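Local atomic coordinates of flagellar motor switch protein FliG (Helicobacter pylori 26695, PDB entry 5WUJ), a protein that forms, with FliM, FliN and FliY, the flagellar switch complex that contacts chemotaxis proteins and motor components setting the direction of rotation, and is required for flagellum synthesis and motility. Residues E85-T88 against R89-G92; G79-Y82 against A83-L86. All blocks are in the same frame, centred on the assembly; numbering follows the deposited sequence.

Interaction 1 of 2, residues E85-T88 against R89-G92; sequences ELLT and RTLG
Arg89 folds back along helix 79-91 toward Glu85, one turn earlier, and a single water joins their charged ends. The water donates to Glu85 OE1 at 2.7 Å and accepts from Arg89 NH1 at 3.0 Å; the charged atoms OE1 and NH1 themselves stay 4.4 Å apart, beyond a direct salt bridge. A bend at chi3 (-63°) swings the guanidinium back, one face lying over Glu85 O and Leu86 CA. On another side of the helix Thr90 OG1 donates to Leu86 O at 2.8 Å, from above the carbonyl plane, while Thr90 N reaches the same oxygen, so two donors grip it. Leu87 and Leu91 lie side by side, CD2 to CD1 at 3.8 Å, and Leu87 also packs on Ala96, Val99 and Met100 of helix 93-104. Gly92 N makes a weak bond to Thr88 O; Gly92, with a positive phi (84°) that glycine takes easily, ends one helix and stands at the N-cap of helix 93-104. Thr88 OG1 is bonded back to Arg84 O. The water-mediated pairing would help hold Glu85 OE1 in place and, if the acid is ionised, may partly offset its charge.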
loop_
_atom_site.group_PDB
_atom_site.type_symbol
_atom_site.label_atom_id
_atom_site.label_comp_id
_atom_site.label_asym_id
_atom_site.label_seq_id
_atom_site.Cartn_x
_atom_site.Cartn_y
_atom_site.Cartn_z
ATOM N N GLU B 85 10.053 -8.782 -1.854
ATOM C CA GLU B 85 10.094 -7.684 -0.889
ATOM C C GLU B 85 10.565 -8.160 0.477
ATOM O O GLU B 85 11.385 -7.497 1.124
ATOM C CB GLU B 85 8.714 -7.039 -0.760
ATOM C CG GLU B 85 8.236 -6.348 -2.019
ATOM C CD GLU B 85 6.773 -5.913 -1.936
ATOM O OE1 GLU B 85 6.194 -5.938 -0.827
ATOM O OE2 GLU B 85 6.201 -5.554 -2.984
ATOM N N LEU B 86 10.049 -9.305 0.930
ATOM C CA LEU B 86 10.452 -9.856 2.221
ATOM C C LEU B 86 11.953 -10.154 2.262
ATOM O O LEU B 86 12.651 -9.770 3.211
ATOM C CB LEU B 86 9.655 -11.125 2.499
ATOM C CG LEU B 86 10.026 -11.901 3.762
ATOM C CD1 LEU B 86 9.736 -11.056 4.998
ATOM C CD2 LEU B 86 9.261 -13.221 3.825
ATOM N N LEU B 87 12.460 -10.873 1.254
ATOM C CA LEU B 87 13.866 -11.276 1.264
ATOM C C LEU B 87 14.788 -10.074 1.124
ATOM O O LEU B 87 15.869 -10.041 1.725
ATOM C CB LEU B 87 14.127 -12.284 0.151
ATOM C CG LEU B 87 13.368 -13.587 0.386
ATOM C CD1 LEU B 87 13.135 -14.351 -0.911
ATOM C CD2 LEU B 87 14.093 -14.454 1.409
ATOM N N THR B 88 14.368 -9.067 0.364
ATOM C CA THR B 88 15.159 -7.849 0.264
ATOM C C THR B 88 15.236 -7.132 1.608
ATOM O O THR B 88 16.288 -6.605 1.983
ATOM C CB THR B 88 14.562 -6.945 -0.816
ATOM O OG1 THR B 88 14.613 -7.631 -2.073
ATOM C CG2 THR B 88 15.324 -5.640 -0.915
ATOM N N ARG B 89 14.134 -7.099 2.351
ATOM C CA ARG B 89 14.183 -6.468 3.666
ATOM C C ARG B 89 15.061 -7.261 4.625
ATOM O O ARG B 89 15.800 -6.679 5.425
ATOM C CB ARG B 89 12.776 -6.321 4.239
ATOM C CG ARG B 89 11.993 -5.173 3.642
ATOM C CD ARG B 89 10.826 -4.788 4.538
ATOM N NE ARG B 89 9.861 -5.876 4.672
ATOM C CZ ARG B 89 8.863 -6.104 3.821
ATOM N NH1 ARG B 89 8.690 -5.316 2.764
ATOM N NH2 ARG B 89 8.038 -7.122 4.028
ATOM N N THR B 90 15.014 -8.590 4.546
ATOM C CA THR B 90 15.692 -9.403 5.540
ATOM C C THR B 90 17.121 -9.750 5.146
ATOM O O THR B 90 17.991 -9.820 6.019
ATOM C CB THR B 90 14.880 -10.673 5.807
ATOM O OG1 THR B 90 14.513 -11.283 4.567
ATOM C CG2 THR B 90 13.605 -10.309 6.566
ATOM N N LEU B 91 17.397 -9.946 3.858
ATOM C CA LEU B 91 18.719 -10.360 3.420
ATOM C C LEU B 91 19.487 -9.280 2.671
ATOM O O LEU B 91 20.698 -9.433 2.473
ATOM C CB LEU B 91 18.607 -11.602 2.524
ATOM C CG LEU B 91 17.844 -12.791 3.112
ATOM C CD1 LEU B 91 17.765 -13.920 2.093
ATOM C CD2 LEU B 91 18.484 -13.282 4.410
ATOM N N GLY B 92 18.836 -8.200 2.261
ATOM C CA GLY B 92 19.454 -7.255 1.358
ATOM C C GLY B 92 19.316 -7.683 -0.094
ATOM O O GLY B 92 19.033 -8.840 -0.410
HETATM O O HOH W 1 5.879 -5.937 1.864
#

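Interaction 2 of 2, residues G79-Y82 against A83-L86; sequences GLEY and AREL
Glu81 leaves the helix with CG anti to its own N and then bends at chi2 (54°), which carries its carboxylate down the helix between Arg84 and Glu85. Arg84, whose chain runs out straight before turning at its third torsion, brings NH1 within 2.8 Å of Glu81 OE2, a salt bridge with an N-H...O angle of 148°. The oxygen is met on its anti side, and it lies almost in the guanidinium plane, so the acid sits at the edge of the arginine; Leu80 O lies over one face of the same group. The other carboxylate oxygen, Glu81 OE1, comes 2.7 Å from Glu85 OE2, the two acid planes being 68° apart. Two oxygens this close suggest that one of the acids probably holds a proton. Glu81 OE2 has a second basic partner, in a salt bridge to the chain of another protein, which also packs on Glu85 and Arg84.

All of this rides on the first two turns of helix 79-91, in the all-helical N-terminal domain of FliG. Backbone bonds such as Ala83 N to Gly79 O, 2.8 Å, hold the helical turn that puts residues three and four apart, Glu81 with Arg84 and Glu81 with Glu85, on one side. Small Ala83 suits the side toward helix 93-104, where it meets Leu103, and the apolar Leu80 packs there on Met100 and Thr104, its CG 4.2 Å from Arg84 NH2. Tyr82 instead extends its ring toward helix 55-71, where a large flat ring gives a broad contact surface for Phe66 and Gln70. Leu86 CB rests 3.4 Å from Tyr82 O, the oxygen that also accepts the bond from Leu86 N.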
loop_
_atom_site.group_PDB
_atom_site.type_symbol
_atom_site.label_atom_id
_atom_site.label_comp_id
_atom_site.label_asym_id
_atom_site.label_seq_id
_atom_site.Cartn_x
_atom_site.Cartn_y
_atom_site.Cartn_z
ATOM N N GLY B 79 2.595 -13.903 -4.842
ATOM C CA GLY B 79 3.513 -14.366 -3.814
ATOM C C GLY B 79 4.978 -14.146 -4.153
ATOM O O GLY B 79 5.792 -13.885 -3.260
ATOM N N LEU B 80 5.335 -14.231 -5.442
ATOM C CA LEU B 80 6.728 -14.035 -5.845
ATOM C C LEU B 80 7.216 -12.634 -5.478
ATOM O O LEU B 80 8.301 -12.470 -4.908
ATOM C CB LEU B 80 6.872 -14.288 -7.350
ATOM C CG LEU B 80 8.132 -14.923 -7.932
ATOM C CD1 LEU B 80 8.570 -16.157 -7.133
ATOM C CD2 LEU B 80 7.915 -15.284 -9.406
ATOM N N GLU B 81 6.421 -11.606 -5.803
ATOM C CA GLU B 81 6.775 -10.229 -5.471
ATOM C C GLU B 81 6.772 -9.998 -3.967
ATOM O O GLU B 81 7.574 -9.206 -3.453
ATOM C CB GLU B 81 5.790 -9.276 -6.157
ATOM C CG GLU B 81 5.888 -7.798 -5.782
ATOM C CD GLU B 81 7.290 -7.205 -5.946
ATOM O OE1 GLU B 81 7.603 -6.223 -5.234
ATOM O OE2 GLU B 81 8.074 -7.698 -6.790
ATOM N N TYR B 82 5.865 -10.664 -3.248
ATOM C CA TYR B 82 5.873 -10.574 -1.797
ATOM C C TYR B 82 7.155 -11.175 -1.224
ATOM O O TYR B 82 7.808 -10.575 -0.355
ATOM C CB TYR B 82 4.632 -11.275 -1.224
ATOM C CG TYR B 82 4.594 -11.262 0.283
ATOM C CD1 TYR B 82 4.625 -10.060 0.986
ATOM C CD2 TYR B 82 4.546 -12.446 1.010
ATOM C CE1 TYR B 82 4.594 -10.037 2.376
ATOM C CE2 TYR B 82 4.513 -12.430 2.394
ATOM C CZ TYR B 82 4.538 -11.224 3.069
ATOM O OH TYR B 82 4.514 -11.208 4.443
ATOM N N ALA B 83 7.520 -12.375 -1.686
ATOM C CA ALA B 83 8.803 -12.967 -1.298
ATOM C C ALA B 83 9.964 -12.029 -1.611
ATOM O O ALA B 83 10.856 -11.821 -0.776
ATOM C CB ALA B 83 8.996 -14.302 -2.016
ATOM N N ARG B 84 9.957 -11.446 -2.811
ATOM C CA ARG B 84 11.036 -10.554 -3.228
ATOM C C ARG B 84 11.179 -9.374 -2.272
ATOM O O ARG B 84 12.297 -8.996 -1.903
ATOM C CB ARG B 84 10.761 -10.081 -4.657
ATOM C CG ARG B 84 11.925 -9.454 -5.395
ATOM C CD ARG B 84 11.471 -8.998 -6.790
ATOM N NE ARG B 84 11.372 -10.108 -7.742
ATOM C CZ ARG B 84 10.243 -10.528 -8.325
ATOM N NH1 ARG B 84 9.077 -9.939 -8.069
ATOM N NH2 ARG B 84 10.279 -11.554 -9.178
ATOM N N GLU B 85 10.053 -8.782 -1.854
ATOM C CA GLU B 85 10.094 -7.684 -0.889
ATOM C C GLU B 85 10.565 -8.160 0.477
ATOM O O GLU B 85 11.385 -7.497 1.124
ATOM C CB GLU B 85 8.714 -7.039 -0.760
ATOM C CG GLU B 85 8.236 -6.348 -2.019
ATOM C CD GLU B 85 6.773 -5.913 -1.936
ATOM O OE1 GLU B 85 6.194 -5.938 -0.827
ATOM O OE2 GLU B 85 6.201 -5.554 -2.984
ATOM N N LEU B 86 10.049 -9.305 0.930
ATOM C CA LEU B 86 10.452 -9.856 2.221
ATOM C C LEU B 86 11.953 -10.154 2.262
ATOM O O LEU B 86 12.651 -9.770 3.211
ATOM C CB LEU B 86 9.655 -11.125 2.499
ATOM C CG LEU B 86 10.026 -11.901 3.762
ATOM C CD1 LEU B 86 9.736 -11.056 4.998
ATOM C CD2 LEU B 86 9.261 -13.221 3.825
#

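Overall arrangement
Both interactions are local contacts within helix 79-91, and they overlap at Glu85 and Leu86, with centres about 9 Å apart. Interaction 2 occupies the start of the helix and is partly buried; its polar groups meet directly, in a salt bridge and a close pair of acids, and also touch the chain of another protein. Interaction 1 covers the C-terminal end, a surface contact where charges pair through water and a threonine hydroxyl bonds to the backbone as the helix gives way to the next. Glu85 ties the two together, one carboxylate oxygen facing each. Apolar side chains from both ranges, Leu80 and Leu87 among them, pack on helix 93-104.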